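Local structure of calmodulin, putative (Entamoeba histolytica, 4OCI) at residues F66-L69 and K70-F74; L99-I102 and L103-G107. The protein binds calcium through an EF-hand and is involved in initiating phagocytosis of human erythrocytes. All blocks are in the same frame, centred on the assembly; numbering follows the deposited sequence.

Both contacts lie at the C-terminal end of a helix, interaction 1 on helix 59-71 and interaction 2 on helix 96-106, and each has one buried flank and one at the surface. At residues 66-74 the side-chain pairs are lysine over phenylalanine and lysine beside glutamine, while F66 and L69 also pack on helix 25-34. In residues 99-107 the pairs are leucine with leucine and isoleucine with isoleucine, packed among helices 76-86, 112-122 and 132-145. Hydroxyls bond to helix carbonyls in both. The two ends meet directly: F74 CB lies 3.6 Å from I106 O, and the F74 ring packs on G107 and L103.

Interaction 1. Residues F66-L69 and K70-F74; sequences FSQL and KTKSF
The F66 ring carries the aliphatic chain of K70 over one face: K70 CG sits 4.2 Å from the ring centroid, 24° off the normal and displaced toward the rim, in a CH-pi contact. K70 CD follows at 3.6 Å from F66 CZ. Beyond it the lysine bends at its third torsion, which keeps the chain along the ring, and K70 NZ ends 3.9 Å from F66 CE2. F66 also packs on V32 and L35. On another flank Q68 and K72 run side by side, joined by a weak bond from K72 NZ to Q68 OE1. This is the C-terminal end of helix 59-71 in an EF-hand protein of the calmodulin type, packed against helices 25-34 and 41-50 through L69; here the hydroxyls of T71 and S73 take up carbonyls of the last turn as the chain leaves the helix. K72 is the first residue to leave helical geometry, yet its N still gives a nearly straight bond to Q68 O (3.0 Å, 174°). That oxygen also accepts from T71 OG1 at 2.9 Å, in the carbonyl plane and on a lone pair, so two donors hold it at the helix end. One residue further on, L69 O takes the hydroxyl of S73: S73 OG is 2.7 Å from L69 O, tilted 34° from the carbonyl plane.

Interaction 2. Residues L99-I102 and L103-G107; sequences LRRI and LSTIG
This is an i to i+4 contact along the end of helix 96-106, the second helix of an EF-hand helix-loop-helix that it forms with helix 76-86, strand 93-95 lying between them; helices 112-122 and 132-145 pack on it as well. Two apolar pairs line its inner side. L99 CG meets L103 CD1 at 3.8 Å, the two leucines crossing at a slant, and both also touch F135. I102 and I106 lie alongside each other, with CG2 of I102 3.6 Å from CD1 of I106. The I106 CG1 branch stands between its own N and carbonyl carbon (chi1 69°), which sets CD1 beside I102 CG2 and brings CG1 close to the I102 carbonyl oxygen. A82 lies against I102, while I79 packs on I106 and L103.

R100 and S104 form a polar seam with helix 112-122. The R100 guanidinium makes a salt bridge to E126 and hydrogen bonds to T116 and the Q112 carbonyl. S104 OG has one proton and two acceptors within reach, R100 O at 3.0 Å and the side-chain oxygen of Q112. R101 and T105 are the exposed residues, and R101 pairs with E98. In the backbone, L103 N to L99 O is 3.0 Å at 170°, and I106 N reaches I102 O at 2.9 Å. R101 O is gripped twice by T105, by its N at 2.8 Å and by OG1 at 2.9 Å, the hydroxyl standing 40° out of the carbonyl plane.

Interaction 1. Residues F66-L69 and K70-F74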
loop_
_atom_site.group_PDB
_atom_site.type_symbol
_atom_site.label_atom_id
_atom_site.label_comp_id
_atom_site.label_asym_id
_atom_site.label_seq_id
_atom_site.Cartn_x
_atom_site.Cartn_y
_atom_site.Cartn_z
ATOM N N PHE A 66 -7.746 -7.638 -10.580
ATOM C CA PHE A 66 -9.067 -7.646 -10.032
ATOM C C PHE A 66 -9.588 -9.103 -9.934
ATOM O O PHE A 66 -10.152 -9.476 -8.887
ATOM C CB PHE A 66 -10.020 -6.691 -10.800
ATOM C CG PHE A 66 -11.409 -6.734 -10.308
ATOM C CD1 PHE A 66 -11.691 -6.331 -8.996
ATOM C CD2 PHE A 66 -12.447 -7.232 -11.121
ATOM C CE1 PHE A 66 -12.965 -6.429 -8.520
ATOM C CE2 PHE A 66 -13.742 -7.309 -10.654
ATOM C CZ PHE A 66 -14.015 -6.943 -9.367
ATOM N N SER A 67 -9.380 -9.921 -10.970
ATOM C CA SER A 67 -9.724 -11.345 -10.901
ATOM C C SER A 67 -9.042 -12.021 -9.754
ATOM O O SER A 67 -9.650 -12.849 -9.091
ATOM C CB SER A 67 -9.354 -12.122 -12.168
ATOM O OG SER A 67 -10.196 -11.663 -13.207
ATOM N N GLN A 68 -7.792 -11.674 -9.513
ATOM C CA GLN A 68 -7.036 -12.327 -8.468
ATOM C C GLN A 68 -7.418 -11.852 -7.080
ATOM O O GLN A 68 -7.632 -12.684 -6.199
ATOM C CB GLN A 68 -5.563 -12.250 -8.740
ATOM C CG GLN A 68 -4.659 -12.382 -7.539
ATOM C CD GLN A 68 -3.248 -11.872 -7.849
ATOM O OE1 GLN A 68 -2.735 -10.930 -7.194
ATOM N NE2 GLN A 68 -2.614 -12.479 -8.883
ATOM N N LEU A 69 -7.558 -10.534 -6.883
ATOM C CA LEU A 69 -8.185 -10.015 -5.681
ATOM C C LEU A 69 -9.504 -10.693 -5.369
ATOM O O LEU A 69 -9.778 -11.002 -4.209
ATOM C CB LEU A 69 -8.330 -8.473 -5.709
ATOM C CG LEU A 69 -6.973 -7.779 -5.811
ATOM C CD1 LEU A 69 -7.053 -6.230 -5.791
ATOM C CD2 LEU A 69 -5.956 -8.318 -4.791
ATOM N N LYS A 70 -10.326 -10.932 -6.381
ATOM C CA LYS A 70 -11.669 -11.492 -6.178
ATOM C C LYS A 70 -11.640 -12.885 -5.577
ATOM O O LYS A 70 -12.508 -13.210 -4.732
ATOM C CB LYS A 70 -12.519 -11.472 -7.431
ATOM C CG LYS A 70 -13.354 -10.272 -7.540
ATOM C CD LYS A 70 -14.310 -10.418 -8.690
ATOM C CE LYS A 70 -13.679 -11.161 -9.866
ATOM N NZ LYS A 70 -14.552 -11.108 -11.086
ATOM N N THR A 71 -10.637 -13.679 -5.960
ATOM C CA THR A 71 -10.428 -15.009 -5.403
ATOM C C THR A 71 -9.864 -14.894 -4.016
ATOM O O THR A 71 -10.376 -15.517 -3.087
ATOM C CB THR A 71 -9.505 -15.927 -6.314
ATOM O OG1 THR A 71 -8.121 -15.542 -6.210
ATOM C CG2 THR A 71 -9.952 -15.850 -7.783
ATOM N N LYS A 72 -8.822 -14.077 -3.870
ATOM C CA LYS A 72 -8.150 -13.875 -2.568
ATOM C C LYS A 72 -8.991 -13.184 -1.453
ATOM O O LYS A 72 -8.447 -12.820 -0.395
ATOM C CB LYS A 72 -6.801 -13.148 -2.748
ATOM C CG LYS A 72 -5.726 -14.008 -3.394
ATOM C CD LYS A 72 -4.317 -13.479 -3.108
ATOM C CE LYS A 72 -4.022 -12.161 -3.841
ATOM N NZ LYS A 72 -2.590 -12.121 -4.356
ATOM N N SER A 73 -10.285 -12.962 -1.660
ATOM C CA SER A 73 -11.029 -12.200 -0.641
ATOM C C SER A 73 -12.503 -12.512 -0.763
ATOM O O SER A 73 -12.895 -13.413 -1.524
ATOM C CB SER A 73 -10.815 -10.721 -0.851
ATOM O OG SER A 73 -11.413 -10.388 -2.085
ATOM N N PHE A 74 -13.322 -11.759 -0.050
ATOM C CA PHE A 74 -14.755 -11.920 -0.181
ATOM C C PHE A 74 -15.344 -10.559 -0.388
ATOM O O PHE A 74 -14.610 -9.568 -0.333
ATOM C CB PHE A 74 -15.376 -12.575 1.069
ATOM C CG PHE A 74 -14.894 -11.992 2.388
ATOM C CD1 PHE A 74 -15.586 -10.958 2.991
ATOM C CD2 PHE A 74 -13.782 -12.537 3.052
ATOM C CE1 PHE A 74 -15.150 -10.438 4.242
ATOM C CE2 PHE A 74 -13.333 -12.008 4.281
ATOM C CZ PHE A 74 -14.019 -10.977 4.868
#

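Interaction 2. Residues L99-I102 and L103-G107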
loop_
_atom_site.group_PDB
_atom_site.type_symbol
_atom_site.label_atom_id
_atom_site.label_comp_id
_atom_site.label_asym_id
_atom_site.label_seq_id
_atom_site.Cartn_x
_atom_site.Cartn_y
_atom_site.Cartn_z
ATOM N N LEU A 99 -18.430 -18.177 12.916
ATOM C CA LEU A 99 -17.653 -17.114 12.245
ATOM C C LEU A 99 -16.294 -17.610 11.728
ATOM O O LEU A 99 -15.941 -17.307 10.625
ATOM C CB LEU A 99 -17.405 -15.968 13.206
ATOM C CG LEU A 99 -16.761 -14.763 12.476
ATOM C CD1 LEU A 99 -17.499 -14.320 11.161
ATOM C CD2 LEU A 99 -16.527 -13.593 13.400
ATOM N N ARG A 100 -15.511 -18.280 12.564
ATOM C CA ARG A 100 -14.260 -18.934 12.127
ATOM C C ARG A 100 -14.491 -19.794 10.929
ATOM O O ARG A 100 -13.728 -19.699 9.966
ATOM C CB ARG A 100 -13.596 -19.738 13.266
ATOM C CG ARG A 100 -12.279 -20.464 12.916
ATOM C CD ARG A 100 -11.740 -21.289 14.106
ATOM N NE ARG A 100 -11.132 -20.445 15.170
ATOM C CZ ARG A 100 -9.903 -19.937 15.125
ATOM N NH1 ARG A 100 -9.105 -20.096 14.046
ATOM N NH2 ARG A 100 -9.463 -19.211 16.148
ATOM N N ARG A 101 -15.511 -20.641 10.925
ATOM C CA ARG A 101 -15.814 -21.445 9.731
ATOM C C ARG A 101 -16.008 -20.585 8.471
ATOM O O ARG A 101 -15.430 -20.878 7.390
ATOM C CB ARG A 101 -17.019 -22.421 9.924
ATOM C CG ARG A 101 -17.223 -23.361 8.730
ATOM C CD ARG A 101 -18.484 -24.220 8.899
ATOM N NE ARG A 101 -19.556 -23.322 9.369
ATOM C CZ ARG A 101 -20.297 -22.492 8.596
ATOM N NH1 ARG A 101 -20.121 -22.452 7.272
ATOM N NH2 ARG A 101 -21.218 -21.669 9.149
ATOM N N ILE A 102 -16.833 -19.561 8.607
ATOM C CA ILE A 102 -17.234 -18.726 7.492
ATOM C C ILE A 102 -16.026 -18.043 6.896
ATOM O O ILE A 102 -15.876 -17.991 5.685
ATOM C CB ILE A 102 -18.159 -17.571 7.949
ATOM C CG1 ILE A 102 -19.450 -18.053 8.616
ATOM C CG2 ILE A 102 -18.406 -16.518 6.778
ATOM C CD1 ILE A 102 -20.268 -18.800 7.799
ATOM N N LEU A 103 -15.206 -17.459 7.752
ATOM C CA LEU A 103 -14.003 -16.726 7.357
ATOM C C LEU A 103 -12.977 -17.704 6.765
ATOM O O LEU A 103 -12.208 -17.320 5.879
ATOM C CB LEU A 103 -13.374 -15.959 8.552
ATOM C CG LEU A 103 -14.150 -14.783 9.175
ATOM C CD1 LEU A 103 -13.534 -14.384 10.517
ATOM C CD2 LEU A 103 -14.139 -13.577 8.236
ATOM N N SER A 104 -12.949 -18.950 7.237
ATOM C CA SER A 104 -12.123 -19.958 6.587
ATOM C C SER A 104 -12.635 -20.245 5.215
ATOM O O SER A 104 -11.876 -20.424 4.286
ATOM C CB SER A 104 -12.040 -21.223 7.424
ATOM O OG SER A 104 -11.381 -20.887 8.608
ATOM N N THR A 105 -13.933 -20.243 5.072
ATOM C CA THR A 105 -14.580 -20.682 3.875
ATOM C C THR A 105 -14.543 -19.707 2.727
ATOM O O THR A 105 -14.216 -20.125 1.621
ATOM C CB THR A 105 -16.020 -21.059 4.218
ATOM O OG1 THR A 105 -15.966 -22.286 4.939
ATOM C CG2 THR A 105 -16.897 -21.240 2.998
ATOM N N ILE A 106 -14.841 -18.436 2.967
ATOM C CA ILE A 106 -15.223 -17.497 1.892
ATOM C C ILE A 106 -14.136 -16.563 1.329
ATOM O O ILE A 106 -14.333 -15.891 0.278
ATOM C CB ILE A 106 -16.460 -16.658 2.246
ATOM C CG1 ILE A 106 -16.117 -15.670 3.345
ATOM C CG2 ILE A 106 -17.663 -17.561 2.590
ATOM C CD1 ILE A 106 -17.260 -14.953 3.749
ATOM N N GLY A 107 -13.008 -16.462 1.998
ATOM C CA GLY A 107 -11.911 -15.800 1.331
ATOM C C GLY A 107 -10.661 -16.467 1.811
ATOM O O GLY A 107 -10.633 -17.000 2.934
#